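Local coordinates for putative peptidoglycan-binding/hydrolysing protein (Peptoclostridium difficile, PDB 5TV7) that probably binds, and may hydrolyse, bacterial cell-wall peptidoglycan, and holds glutamine hydroxamate in a pocket, at residues A[126-131]-A[171-176]; A[90-95]-A[100-105]; A[24-29]-A[121-126]. All blocks are in the same frame, centred on the assembly; numbering follows the deposited sequence.

Contact 1: A[126-131]-A[171-176]; sequences TLLGYN and RLTDPT
Leu127, the last residue of helix 116-127, and Leu128 just beyond it pack against Leu172 and Thr173, at the end of helix 163-173, in a small apolar contact between two helix C-termini that buries 179 Å². The methyl of Thr173 makes the closest contacts: CG2 lies 3.9 Å from Leu128 CG and equally close to Leu128 CD2, the two side chains crossing at about a right angle. That methyl is anti to its own carbonyl carbon, which leaves OG1 between the backbone N and the carbonyl carbon (chi1 59°), where it bonds to the carbonyl of Leu169 one helical turn back. The same Leu128 CD2 reaches Leu172 CB at 4.0 Å, while the CD1 methyls of Leu128 and Leu172 approach to 4.1 Å. Leu127 comes in beside this group, its CD1 4.1 Å from Thr173 CB, and also touches Val84 of strand 78-87. Phe149 of helix 140-152 adjoins both Leu128 and Leu172, joining a third helix to the cluster.

Both chains turn off just beyond the touching residues. Gly129, with positive phi (103°), closes a Schellman motif; Asp174 OD1 accepts from Thr176 N in an Asx turn, and Thr176 OG1 adds a second bond to the same oxygen. With every contact across the segments made by carbon, and the threonine hydroxyl occupied within its own helix, the cohesion is probably van der Waals and hydrophobic.

Contact 2: A[90-95]-A[100-105]; sequences AKTITI and YLTIST
Strands 92-96 and 100-104 pair as an antiparallel hairpin, with Ile93 opposite Ile103 and Ile95 opposite Leu101 as hydrogen-bonded pairs. The short segments run at 160° to each other, and their axes approach to 4.5 Å. Ile95 N meets Leu101 O at 2.7 Å; all four bonds of these two pairs are nearly straight.

The tightly packed face carries Ile93, Ile95, Leu101 and Ile103. Ile103 has CG1 between its backbone N and carbonyl carbon (chi1 58°), which with chi2 82° brings CD1 over to the partner strand, 3.9 Å from Ile93 CB. Thr105 CG2 extends this apolar row, lying 3.8 Å from Ile93 CG1. Trp166 of helix 163-173 touches Ile93, Ile103 and Thr105, and helix 116-127 covers Ile95.

The other face is polar and more open to solvent. Thr94 and Thr102, a non-hydrogen-bonded backbone pair, join their hydroxyls OG1 to OG1 at 2.8 Å, and Thr94 CG2 sits at the edge of the Tyr100 ring, 3.9 Å from CD1.

Just outside the paired strands, before Thr92 and after Ser104, Lys91 O takes the Thr105 N-H from above its carbonyl plane at 2.9 Å. A water at 2.8 Å donates to Lys91 O and also bonds to Ser104 OG, which hydrogen-bonds Thr106 OG1 as well.

Lys91 and Thr92 both face Asn87, a G1 beta bulge leading into this edge hairpin of the five-stranded antiparallel sheet, apolar toward the helices and hydroxyl-rich on its outer face.

Contact 3: A[24-29]-A[121-126]; sequences FTLSGY and AQIMLT
Leu26, on strand 26-32, reaches across to Ile123 and Thr126 on helix 116-127, a buried contact of 135 Å² carried on the strand side by one leucine. Its CA-CB bond points toward the helix. From CB the chain runs to CG, which chi1 (-169°) sets opposite the backbone N and carries toward the helix, and chi2 (68°) then sets the two methyls. CD1 meets Thr126 CG2 at 4.0 Å. CD2 has more neighbours: it lies 4.0 Å from Ile123 CG2, approaches the carbonyl oxygen Ile123 O at 3.8 Å, and touches both CB and CG2 of Thr126. The leucine thus spans side chains separated by about one helical turn, with its branch crossing the Thr126 side chain at about a right angle.

With OG1 turned back to Gln122 O, the methyl CG2 is the branch of Thr126 that faces Leu26. OG1 donates to Gln122 O at 2.7 Å, a bond that helps hold the side-chain rotation (chi1 -57°). The Thr126 N-H reaches that oxygen too, so two donors grip it from opposite faces of the carbonyl plane.

Around the pair, Phe62 and Pro64 of strand 60-64 also touch Leu26, Pro64 reaching Thr126 as well, while Tyr82 of strand 78-87 adjoins Ile123. Leu26 therefore projects from an inner strand to helix 116-127, with edge strand 60-64 on one flank of its strand and strand 78-87 on the other.

Overall arrangement
Helix 116-127 is the common element: it supplies one segment to contact 3 and, with Thr126 shared, the first segment of contact 1, whose centre lies about 8 Å away. Contact 2 is about 15 Å from either centre, yet it touches contact 3 where Ile95 CG2 meets Ile123 CD1 at 3.8 Å; it has no direct touch with contact 1. Along the chain, contact 2 is nested within the loop closed by contact 3, and contact 1 opens after contact 3 closes. Contact 2 is pairing within the five-stranded sheet and contact 1 is helix to helix; contact 3 ties strand 26-32 to helix 116-127, linking the two regions assigned to peptidoglycan-binding families.

Contact 1: A[126-131]-A[171-176]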
ATOM      1  N   THR A 126      -2.240   4.562   1.702  1.00 29.74           N
ATOM      2  CA  THR A 126      -3.684   4.610   1.486  1.00 30.96           C
ATOM      3  C   THR A 126      -4.439   5.031   2.768  1.00 32.69           C
ATOM      4  O   THR A 126      -5.392   5.805   2.682  1.00 33.10           O
ATOM      5  CB  THR A 126      -4.218   3.293   0.915  1.00 30.60           C
ATOM      6  OG1 THR A 126      -3.523   3.000  -0.303  1.00 29.95           O
ATOM      7  CG2 THR A 126      -5.691   3.399   0.627  1.00 33.30           C
ATOM      8  N   LEU A 127      -4.001   4.551   3.939  1.00 32.88           N
ATOM      9  CA  LEU A 127      -4.608   4.968   5.218  1.00 34.84           C
ATOM     10  C   LEU A 127      -4.481   6.466   5.468  1.00 34.79           C
ATOM     11  O   LEU A 127      -5.337   7.053   6.119  1.00 37.86           O
ATOM     12  CB  LEU A 127      -3.984   4.240   6.409  1.00 34.91           C
ATOM     13  CG  LEU A 127      -4.467   2.837   6.715  1.00 35.69           C
ATOM     14  CD1 LEU A 127      -3.557   2.192   7.747  1.00 36.26           C
ATOM     15  CD2 LEU A 127      -5.910   2.888   7.210  1.00 37.05           C
ATOM     16  N   LEU A 128      -3.403   7.064   4.979  1.00 32.88           N
ATOM     17  CA  LEU A 128      -3.162   8.497   5.147  1.00 33.85           C
ATOM     18  C   LEU A 128      -3.825   9.344   4.082  1.00 34.16           C
ATOM     19  O   LEU A 128      -3.649  10.565   4.065  1.00 37.56           O
ATOM     20  CB  LEU A 128      -1.671   8.778   5.190  1.00 33.76           C
ATOM     21  CG  LEU A 128      -0.969   8.118   6.370  1.00 34.90           C
ATOM     22  CD1 LEU A 128       0.512   8.430   6.306  1.00 36.11           C
ATOM     23  CD2 LEU A 128      -1.566   8.582   7.695  1.00 36.56           C
ATOM     24  N   GLY A 129      -4.561   8.684   3.184  1.00 33.36           N
ATOM     25  CA  GLY A 129      -5.331   9.336   2.150  1.00 32.92           C
ATOM     26  C   GLY A 129      -4.769   9.331   0.744  1.00 32.29           C
ATOM     27  O   GLY A 129      -5.451   9.780  -0.172  1.00 31.63           O
ATOM     28  N   TYR A 130      -3.545   8.831   0.555  1.00 31.53           N
ATOM     29  CA  TYR A 130      -2.926   8.849  -0.778  1.00 30.63           C
ATOM     30  C   TYR A 130      -3.600   7.857  -1.708  1.00 32.76           C
ATOM     31  O   TYR A 130      -4.058   6.776  -1.293  1.00 32.51           O
ATOM     32  CB  TYR A 130      -1.403   8.632  -0.699  1.00 29.58           C
ATOM     33  CG  TYR A 130      -0.759   9.744   0.090  1.00 29.55           C
ATOM     34  CD1 TYR A 130      -0.405  10.956  -0.523  1.00 29.78           C
ATOM     35  CD2 TYR A 130      -0.604   9.637   1.468  1.00 29.73           C
ATOM     36  CE1 TYR A 130       0.128  12.002   0.216  1.00 29.62           C
ATOM     37  CE2 TYR A 130      -0.074  10.680   2.211  1.00 30.40           C
ATOM     38  CZ  TYR A 130       0.285  11.855   1.579  1.00 30.01           C
ATOM     39  OH  TYR A 130       0.788  12.869   2.340  1.00 30.99           O
ATOM     40  N   ASN A 131      -3.675   8.251  -2.967  1.00 34.26           N
ATOM     41  CA  ASN A 131      -4.271   7.449  -3.981  1.00 37.55           C
ATOM     42  C   ASN A 131      -3.153   6.698  -4.713  1.00 37.42           C
ATOM     43  O   ASN A 131      -2.423   7.261  -5.529  1.00 37.10           O
ATOM     44  CB  ASN A 131      -5.077   8.356  -4.901  1.00 42.00           C
ATOM     45  CG  ASN A 131      -5.934   7.591  -5.871  1.00 45.58           C
ATOM     46  OD1 ASN A 131      -5.651   6.448  -6.204  1.00 48.32           O
ATOM     47  ND2 ASN A 131      -6.981   8.231  -6.352  1.00 51.03           N
ATOM     48  N   ARG A 171       4.647   5.660  12.504  1.00 35.77           N
ATOM     49  CA  ARG A 171       4.150   6.479  13.620  1.00 38.27           C
ATOM     50  C   ARG A 171       2.764   7.048  13.353  1.00 38.00           C
ATOM     51  O   ARG A 171       1.963   7.159  14.266  1.00 39.62           O
ATOM     52  CB  ARG A 171       5.116   7.617  13.954  1.00 39.42           C
ATOM     53  CG  ARG A 171       6.392   7.131  14.596  1.00 41.51           C
ATOM     54  CD  ARG A 171       7.387   8.254  14.792  1.00 42.92           C
ATOM     55  NE  ARG A 171       8.667   7.725  15.260  1.00 45.71           N
ATOM     56  CZ  ARG A 171       8.991   7.493  16.536  1.00 48.20           C
ATOM     57  NH1 ARG A 171       8.142   7.748  17.525  1.00 50.40           N
ATOM     58  NH2 ARG A 171      10.192   7.006  16.823  1.00 49.77           N
ATOM     59  N   LEU A 172       2.490   7.383  12.097  1.00 36.46           N
ATOM     60  CA  LEU A 172       1.200   7.956  11.715  1.00 36.76           C
ATOM     61  C   LEU A 172       0.085   6.931  11.551  1.00 36.82           C
ATOM     62  O   LEU A 172      -1.069   7.279  11.691  1.00 38.92           O
ATOM     63  CB  LEU A 172       1.344   8.750  10.415  1.00 35.78           C
ATOM     64  CG  LEU A 172       2.206  10.014  10.522  1.00 35.80           C
ATOM     65  CD1 LEU A 172       2.505  10.560   9.138  1.00 35.09           C
ATOM     66  CD2 LEU A 172       1.529  11.063  11.395  1.00 35.94           C
ATOM     67  N   THR A 173       0.422   5.683  11.242  1.00 34.89           N
ATOM     68  CA  THR A 173      -0.606   4.668  11.019  1.00 35.68           C
ATOM     69  C   THR A 173      -0.811   3.680  12.166  1.00 36.18           C
ATOM     70  O   THR A 173      -1.782   2.936  12.150  1.00 37.44           O
ATOM     71  CB  THR A 173      -0.358   3.919   9.705  1.00 35.04           C
ATOM     72  OG1 THR A 173       0.929   3.297   9.735  1.00 33.91           O
ATOM     73  CG2 THR A 173      -0.440   4.899   8.533  1.00 34.52           C
ATOM     74  N   ASP A 174       0.086   3.684  13.153  1.00 37.41           N
ATOM     75  CA  ASP A 174      -0.063   2.847  14.347  1.00 39.07           C
ATOM     76  C   ASP A 174      -0.717   3.753  15.399  1.00 41.81           C
ATOM     77  O   ASP A 174      -0.065   4.658  15.918  1.00 43.67           O
ATOM     78  CB  ASP A 174       1.297   2.336  14.832  1.00 38.77           C
ATOM     79  CG  ASP A 174       1.194   1.342  16.005  1.00 41.28           C
ATOM     80  OD1 ASP A 174       0.188   1.363  16.756  1.00 41.75           O
ATOM     81  OD2 ASP A 174       2.155   0.556  16.184  1.00 39.84           O
ATOM     82  N   PRO A 175      -1.992   3.496  15.747  1.00 44.48           N
ATOM     83  CA  PRO A 175      -2.671   4.377  16.713  1.00 47.14           C
ATOM     84  C   PRO A 175      -2.042   4.434  18.112  1.00 51.21           C
ATOM     85  O   PRO A 175      -2.213   5.430  18.808  1.00 52.48           O
ATOM     86  CB  PRO A 175      -4.085   3.796  16.782  1.00 47.67           C
ATOM     87  CG  PRO A 175      -3.932   2.358  16.410  1.00 46.99           C
ATOM     88  CD  PRO A 175      -2.805   2.307  15.418  1.00 44.98           C
ATOM     89  N   THR A 176      -1.309   3.393  18.506  1.00 53.77           N
ATOM     90  CA  THR A 176      -0.665   3.356  19.822  1.00 57.45           C
ATOM     91  C   THR A 176       0.564   4.252  19.889  1.00 60.49           C
ATOM     92  O   THR A 176       1.107   4.454  20.971  1.00 63.66           O
ATOM     93  CB  THR A 176      -0.229   1.926  20.212  1.00 57.84           C
ATOM     94  OG1 THR A 176       0.843   1.487  19.365  1.00 56.64           O
ATOM     95  CG2 THR A 176      -1.398   0.953  20.114  1.00 57.60           C
TER

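Contact 2: A[90-95]-A[100-105]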
ATOM      1  N   ALA A  90      12.438  -2.934  17.443  1.00 46.32           N
ATOM      2  CA  ALA A  90      12.785  -4.029  16.541  1.00 44.99           C
ATOM      3  C   ALA A  90      12.965  -3.568  15.095  1.00 43.02           C
ATOM      4  O   ALA A  90      13.366  -4.360  14.245  1.00 42.74           O
ATOM      5  CB  ALA A  90      11.725  -5.120  16.617  1.00 45.21           C
ATOM      6  N   LYS A  91      12.683  -2.297  14.807  1.00 41.78           N
ATOM      7  CA  LYS A  91      12.791  -1.789  13.426  1.00 40.74           C
ATOM      8  C   LYS A  91      11.942  -2.613  12.451  1.00 36.96           C
ATOM      9  O   LYS A  91      12.388  -2.971  11.363  1.00 37.02           O
ATOM     10  CB  LYS A  91      14.256  -1.719  12.954  1.00 42.52           C
ATOM     11  CG  LYS A  91      15.096  -0.669  13.656  1.00 45.41           C
ATOM     12  CD  LYS A  91      16.530  -0.778  13.174  1.00 49.34           C
ATOM     13  CE  LYS A  91      17.451   0.240  13.826  1.00 52.90           C
ATOM     14  NZ  LYS A  91      17.096   1.623  13.431  1.00 53.36           N
ATOM     15  N   THR A  92      10.710  -2.904  12.846  1.00 36.46           N
ATOM     16  CA  THR A  92       9.791  -3.678  12.003  1.00 34.44           C
ATOM     17  C   THR A  92       8.402  -3.066  12.005  1.00 32.20           C
ATOM     18  O   THR A  92       7.983  -2.432  12.981  1.00 30.15           O
ATOM     19  CB  THR A  92       9.607  -5.123  12.512  1.00 35.58           C
ATOM     20  OG1 THR A  92       9.110  -5.085  13.857  1.00 36.58           O
ATOM     21  CG2 THR A  92      10.910  -5.922  12.467  1.00 36.86           C
ATOM     22  N   ILE A  93       7.695  -3.293  10.906  1.00 30.55           N
ATOM     23  CA  ILE A  93       6.305  -2.883  10.752  1.00 30.23           C
ATOM     24  C   ILE A  93       5.529  -4.127  10.369  1.00 29.72           C
ATOM     25  O   ILE A  93       5.918  -4.851   9.448  1.00 28.90           O
ATOM     26  CB  ILE A  93       6.119  -1.799   9.674  1.00 30.15           C
ATOM     27  CG1 ILE A  93       6.664  -0.472  10.208  1.00 31.41           C
ATOM     28  CG2 ILE A  93       4.631  -1.635   9.310  1.00 30.59           C
ATOM     29  CD1 ILE A  93       6.662   0.643   9.192  1.00 32.51           C
ATOM     30  N   THR A  94       4.424  -4.355  11.064  1.00 29.80           N
ATOM     31  CA  THR A  94       3.570  -5.497  10.778  1.00 30.17           C
ATOM     32  C   THR A  94       2.218  -5.001  10.314  1.00 30.15           C
ATOM     33  O   THR A  94       1.606  -4.149  10.959  1.00 30.16           O
ATOM     34  CB  THR A  94       3.375  -6.387  12.028  1.00 30.98           C
ATOM     35  OG1 THR A  94       4.656  -6.756  12.528  1.00 31.82           O
ATOM     36  CG2 THR A  94       2.585  -7.666  11.688  1.00 31.01           C
ATOM     37  N   ILE A  95       1.802  -5.496   9.154  1.00 31.16           N
ATOM     38  CA  ILE A  95       0.486  -5.257   8.615  1.00 32.43           C
ATOM     39  C   ILE A  95      -0.355  -6.464   9.076  1.00 34.27           C
ATOM     40  O   ILE A  95      -0.054  -7.607   8.732  1.00 32.79           O
ATOM     41  CB  ILE A  95       0.513  -5.164   7.078  1.00 34.41           C
ATOM     42  CG1 ILE A  95       1.447  -4.021   6.620  1.00 35.09           C
ATOM     43  CG2 ILE A  95      -0.904  -4.976   6.527  1.00 36.15           C
ATOM     44  CD1 ILE A  95       1.058  -2.628   7.083  1.00 34.07           C
ATOM     45  N   TYR A 100      -0.308 -12.025   8.964  1.00 43.46           N
ATOM     46  CA  TYR A 100       0.624 -11.012   9.440  1.00 41.85           C
ATOM     47  C   TYR A 100       1.768 -10.851   8.472  1.00 40.65           C
ATOM     48  O   TYR A 100       2.547 -11.780   8.259  1.00 44.43           O
ATOM     49  CB  TYR A 100       1.160 -11.369  10.833  1.00 44.21           C
ATOM     50  CG  TYR A 100       0.092 -11.360  11.884  1.00 44.43           C
ATOM     51  CD1 TYR A 100      -0.222 -10.191  12.555  1.00 45.35           C
ATOM     52  CD2 TYR A 100      -0.631 -12.504  12.184  1.00 46.76           C
ATOM     53  CE1 TYR A 100      -1.217 -10.158  13.520  1.00 47.45           C
ATOM     54  CE2 TYR A 100      -1.636 -12.479  13.143  1.00 50.29           C
ATOM     55  CZ  TYR A 100      -1.922 -11.292  13.804  1.00 49.68           C
ATOM     56  OH  TYR A 100      -2.905 -11.226  14.757  1.00 55.52           O
ATOM     57  N   LEU A 101       1.843  -9.664   7.881  0.50 38.73           N
ATOM     58  CA  LEU A 101       2.871  -9.299   6.938  0.50 37.53           C
ATOM     59  C   LEU A 101       3.830  -8.389   7.667  0.50 35.68           C
ATOM     60  O   LEU A 101       3.469  -7.269   7.993  0.50 33.78           O
ATOM     61  CB  LEU A 101       2.232  -8.532   5.789  0.50 38.12           C
ATOM     62  CG  LEU A 101       3.183  -7.911   4.777  0.50 38.45           C
ATOM     63  CD1 LEU A 101       3.912  -9.022   4.038  0.50 40.20           C
ATOM     64  CD2 LEU A 101       2.406  -7.013   3.822  0.50 38.13           C
ATOM     65  N   THR A 102       5.044  -8.863   7.936  1.00 35.39           N
ATOM     66  CA  THR A 102       6.041  -8.063   8.655  1.00 34.99           C
ATOM     67  C   THR A 102       7.234  -7.737   7.757  1.00 34.69           C
ATOM     68  O   THR A 102       7.725  -8.598   7.033  1.00 34.40           O
ATOM     69  CB  THR A 102       6.490  -8.789   9.947  1.00 36.97           C
ATOM     70  OG1 THR A 102       5.374  -8.878  10.842  1.00 37.72           O
ATOM     71  CG2 THR A 102       7.604  -8.040  10.652  1.00 37.77           C
ATOM     72  N   ILE A 103       7.686  -6.482   7.825  1.00 34.42           N
ATOM     73  CA  ILE A 103       8.835  -5.999   7.038  1.00 35.00           C
ATOM     74  C   ILE A 103       9.822  -5.238   7.932  1.00 35.35           C
ATOM     75  O   ILE A 103       9.467  -4.810   9.038  1.00 35.58           O
ATOM     76  CB  ILE A 103       8.377  -5.171   5.793  1.00 35.51           C
ATOM     77  CG1 ILE A 103       7.515  -3.954   6.138  1.00 35.75           C
ATOM     78  CG2 ILE A 103       7.550  -6.031   4.861  1.00 35.41           C
ATOM     79  CD1 ILE A 103       8.272  -2.718   6.564  1.00 37.54           C
ATOM     80  N   SER A 104      11.076  -5.145   7.490  1.00 35.42           N
ATOM     81  CA  SER A 104      12.110  -4.410   8.218  1.00 36.08           C
ATOM     82  C   SER A 104      12.143  -2.965   7.732  1.00 35.00           C
ATOM     83  O   SER A 104      12.150  -2.735   6.535  1.00 35.52           O
ATOM     84  CB  SER A 104      13.486  -5.039   7.958  1.00 38.67           C
ATOM     85  OG  SER A 104      14.522  -4.290   8.576  1.00 38.75           O
ATOM     86  N   THR A 105      12.186  -2.006   8.656  1.00 34.97           N
ATOM     87  CA  THR A 105      12.262  -0.593   8.292  1.00 34.57           C
ATOM     88  C   THR A 105      13.666  -0.213   7.793  1.00 37.13           C
ATOM     89  O   THR A 105      13.913   0.949   7.501  1.00 37.56           O
ATOM     90  CB  THR A 105      11.881   0.320   9.469  1.00 36.17           C
ATOM     91  OG1 THR A 105      12.703   0.030  10.601  1.00 38.15           O
ATOM     92  CG2 THR A 105      10.434   0.124   9.863  1.00 36.43           C
TER
HETATM   93  O   HOH W   1      14.564  -4.760  11.162  1.00 44.16           O

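Contact 3: A[24-29]-A[121-126]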
ATOM      1  N   PHE A  24      -7.944   4.130  11.638  1.00 48.57           N
ATOM      2  CA  PHE A  24      -6.658   3.406  11.554  1.00 45.31           C
ATOM      3  C   PHE A  24      -6.795   2.004  10.929  1.00 43.71           C
ATOM      4  O   PHE A  24      -5.815   1.274  10.797  1.00 42.15           O
ATOM      5  CB  PHE A  24      -5.994   3.323  12.920  1.00 45.44           C
ATOM      6  CG  PHE A  24      -5.544   4.653  13.452  1.00 46.16           C
ATOM      7  CD1 PHE A  24      -4.283   5.148  13.142  1.00 44.61           C
ATOM      8  CD2 PHE A  24      -6.371   5.412  14.271  1.00 47.95           C
ATOM      9  CE1 PHE A  24      -3.857   6.374  13.635  1.00 45.50           C
ATOM     10  CE2 PHE A  24      -5.948   6.640  14.769  1.00 48.67           C
ATOM     11  CZ  PHE A  24      -4.687   7.117  14.456  1.00 46.84           C
ATOM     12  N   THR A  25      -8.010   1.647  10.527  1.00 43.63           N
ATOM     13  CA  THR A  25      -8.279   0.356   9.909  1.00 42.83           C
ATOM     14  C   THR A  25      -8.526   0.543   8.423  1.00 41.12           C
ATOM     15  O   THR A  25      -9.258   1.438   8.043  1.00 43.29           O
ATOM     16  CB  THR A  25      -9.509  -0.289  10.567  1.00 44.37           C
ATOM     17  OG1 THR A  25      -9.236  -0.487  11.956  1.00 46.31           O
ATOM     18  CG2 THR A  25      -9.865  -1.621   9.917  1.00 44.73           C
ATOM     19  N   LEU A  26      -7.905  -0.288   7.582  1.00 39.27           N
ATOM     20  CA  LEU A  26      -8.122  -0.202   6.138  1.00 38.15           C
ATOM     21  C   LEU A  26      -8.837  -1.459   5.663  1.00 39.08           C
ATOM     22  O   LEU A  26      -8.246  -2.542   5.602  1.00 38.97           O
ATOM     23  CB  LEU A  26      -6.810  -0.007   5.360  1.00 35.59           C
ATOM     24  CG  LEU A  26      -7.022   0.356   3.885  1.00 35.40           C
ATOM     25  CD1 LEU A  26      -7.624   1.760   3.732  1.00 35.95           C
ATOM     26  CD2 LEU A  26      -5.716   0.258   3.112  1.00 34.57           C
ATOM     27  N   SER A  27     -10.104  -1.294   5.304  1.00 40.37           N
ATOM     28  CA  SER A  27     -10.937  -2.391   4.867  1.00 42.88           C
ATOM     29  C   SER A  27     -11.275  -2.302   3.402  1.00 41.02           C
ATOM     30  O   SER A  27     -11.340  -1.222   2.839  1.00 41.53           O
ATOM     31  CB  SER A  27     -12.221  -2.409   5.688  1.00 46.76           C
ATOM     32  OG  SER A  27     -11.910  -2.632   7.050  1.00 50.09           O
ATOM     33  N   GLY A  28     -11.524  -3.459   2.803  1.00 41.56           N
ATOM     34  CA  GLY A  28     -11.836  -3.539   1.387  1.00 41.67           C
ATOM     35  C   GLY A  28     -11.811  -4.976   0.926  1.00 43.69           C
ATOM     36  O   GLY A  28     -11.889  -5.896   1.746  1.00 44.71           O
ATOM     37  N   TYR A  29     -11.685  -5.172  -0.381  1.00 43.85           N
ATOM     38  CA  TYR A  29     -11.693  -6.507  -0.969  1.00 45.56           C
ATOM     39  C   TYR A  29     -10.429  -6.813  -1.773  1.00 45.03           C
ATOM     40  O   TYR A  29      -9.894  -5.945  -2.472  1.00 42.38           O
ATOM     41  CB  TYR A  29     -12.941  -6.666  -1.848  1.00 49.01           C
ATOM     42  CG  TYR A  29     -14.212  -6.640  -1.034  1.00 51.90           C
ATOM     43  CD1 TYR A  29     -14.815  -5.431  -0.677  1.00 52.13           C
ATOM     44  CD2 TYR A  29     -14.791  -7.823  -0.579  1.00 55.21           C
ATOM     45  CE1 TYR A  29     -15.969  -5.409   0.093  1.00 55.15           C
ATOM     46  CE2 TYR A  29     -15.944  -7.810   0.193  1.00 58.44           C
ATOM     47  CZ  TYR A  29     -16.528  -6.601   0.524  1.00 58.09           C
ATOM     48  OH  TYR A  29     -17.666  -6.591   1.292  1.00 63.33           O
ATOM     49  N   ALA A 121       3.830  -0.493   2.297  1.00 26.22           N
ATOM     50  CA  ALA A 121       3.893   0.959   2.111  1.00 25.85           C
ATOM     51  C   ALA A 121       2.608   1.476   1.470  1.00 26.02           C
ATOM     52  O   ALA A 121       2.104   2.517   1.854  1.00 25.11           O
ATOM     53  CB  ALA A 121       5.103   1.341   1.263  1.00 25.41           C
ATOM     54  N   GLN A 122       2.067   0.721   0.514  1.00 24.90           N
ATOM     55  CA  GLN A 122       0.848   1.130  -0.177  1.00 25.67           C
ATOM     56  C   GLN A 122      -0.349   1.150   0.761  1.00 25.79           C
ATOM     57  O   GLN A 122      -1.198   2.029   0.665  1.00 27.09           O
ATOM     58  CB  GLN A 122       0.587   0.227  -1.390  1.00 26.13           C
ATOM     59  CG  GLN A 122       1.561   0.531  -2.520  1.00 26.58           C
ATOM     60  CD  GLN A 122       1.550  -0.485  -3.641  1.00 28.51           C
ATOM     61  OE1 GLN A 122       1.149  -1.649  -3.468  1.00 29.71           O
ATOM     62  NE2 GLN A 122       2.022  -0.056  -4.801  1.00 29.27           N
ATOM     63  N   ILE A 123      -0.414   0.166   1.647  1.00 25.55           N
ATOM     64  CA  ILE A 123      -1.465   0.110   2.625  1.00 26.93           C
ATOM     65  C   ILE A 123      -1.388   1.326   3.546  1.00 26.39           C
ATOM     66  O   ILE A 123      -2.382   1.990   3.754  1.00 26.48           O
ATOM     67  CB  ILE A 123      -1.428  -1.196   3.418  1.00 27.74           C
ATOM     68  CG1 ILE A 123      -1.953  -2.321   2.520  1.00 29.32           C
ATOM     69  CG2 ILE A 123      -2.278  -1.076   4.675  1.00 28.07           C
ATOM     70  CD1 ILE A 123      -1.650  -3.707   3.018  1.00 31.35           C
HETATM   71  N   MSE A 124      -0.204   1.629   4.046  1.00 26.16           N
HETATM   72  CA  MSE A 124      -0.023   2.779   4.946  1.00 27.89           C
HETATM   73  C   MSE A 124      -0.300   4.107   4.263  1.00 28.79           C
HETATM   74  O   MSE A 124      -0.954   4.985   4.840  1.00 30.28           O
HETATM   75  CB  MSE A 124       1.387   2.720   5.532  1.00 28.73           C
HETATM   76  CG  MSE A 124       1.443   1.575   6.537  1.00 29.74           C
HETATM   77 SE   MSE A 124       3.116   1.612   7.556  1.00 32.29          SE
HETATM   78  CE  MSE A 124       4.286   1.004   6.133  1.00 31.77           C
ATOM     79  N   LEU A 125       0.178   4.265   3.034  1.00 28.36           N
ATOM     80  CA  LEU A 125      -0.067   5.502   2.270  1.00 28.56           C
ATOM     81  C   LEU A 125      -1.568   5.666   2.027  1.00 30.01           C
ATOM     82  O   LEU A 125      -2.117   6.768   2.182  1.00 29.29           O
ATOM     83  CB  LEU A 125       0.696   5.491   0.951  1.00 28.13           C
ATOM     84  CG  LEU A 125       2.207   5.623   1.046  1.00 28.67           C
ATOM     85  CD1 LEU A 125       2.864   5.214  -0.265  1.00 29.65           C
ATOM     86  CD2 LEU A 125       2.595   7.049   1.414  1.00 29.35           C
ATOM     87  N   THR A 126      -2.240   4.562   1.702  1.00 29.74           N
ATOM     88  CA  THR A 126      -3.684   4.610   1.486  1.00 30.96           C
ATOM     89  C   THR A 126      -4.439   5.031   2.768  1.00 32.69           C
ATOM     90  O   THR A 126      -5.392   5.805   2.682  1.00 33.10           O
ATOM     91  CB  THR A 126      -4.218   3.293   0.915  1.00 30.60           C
ATOM     92  OG1 THR A 126      -3.523   3.000  -0.303  1.00 29.95           O
ATOM     93  CG2 THR A 126      -5.691   3.399   0.627  1.00 33.30           C
TER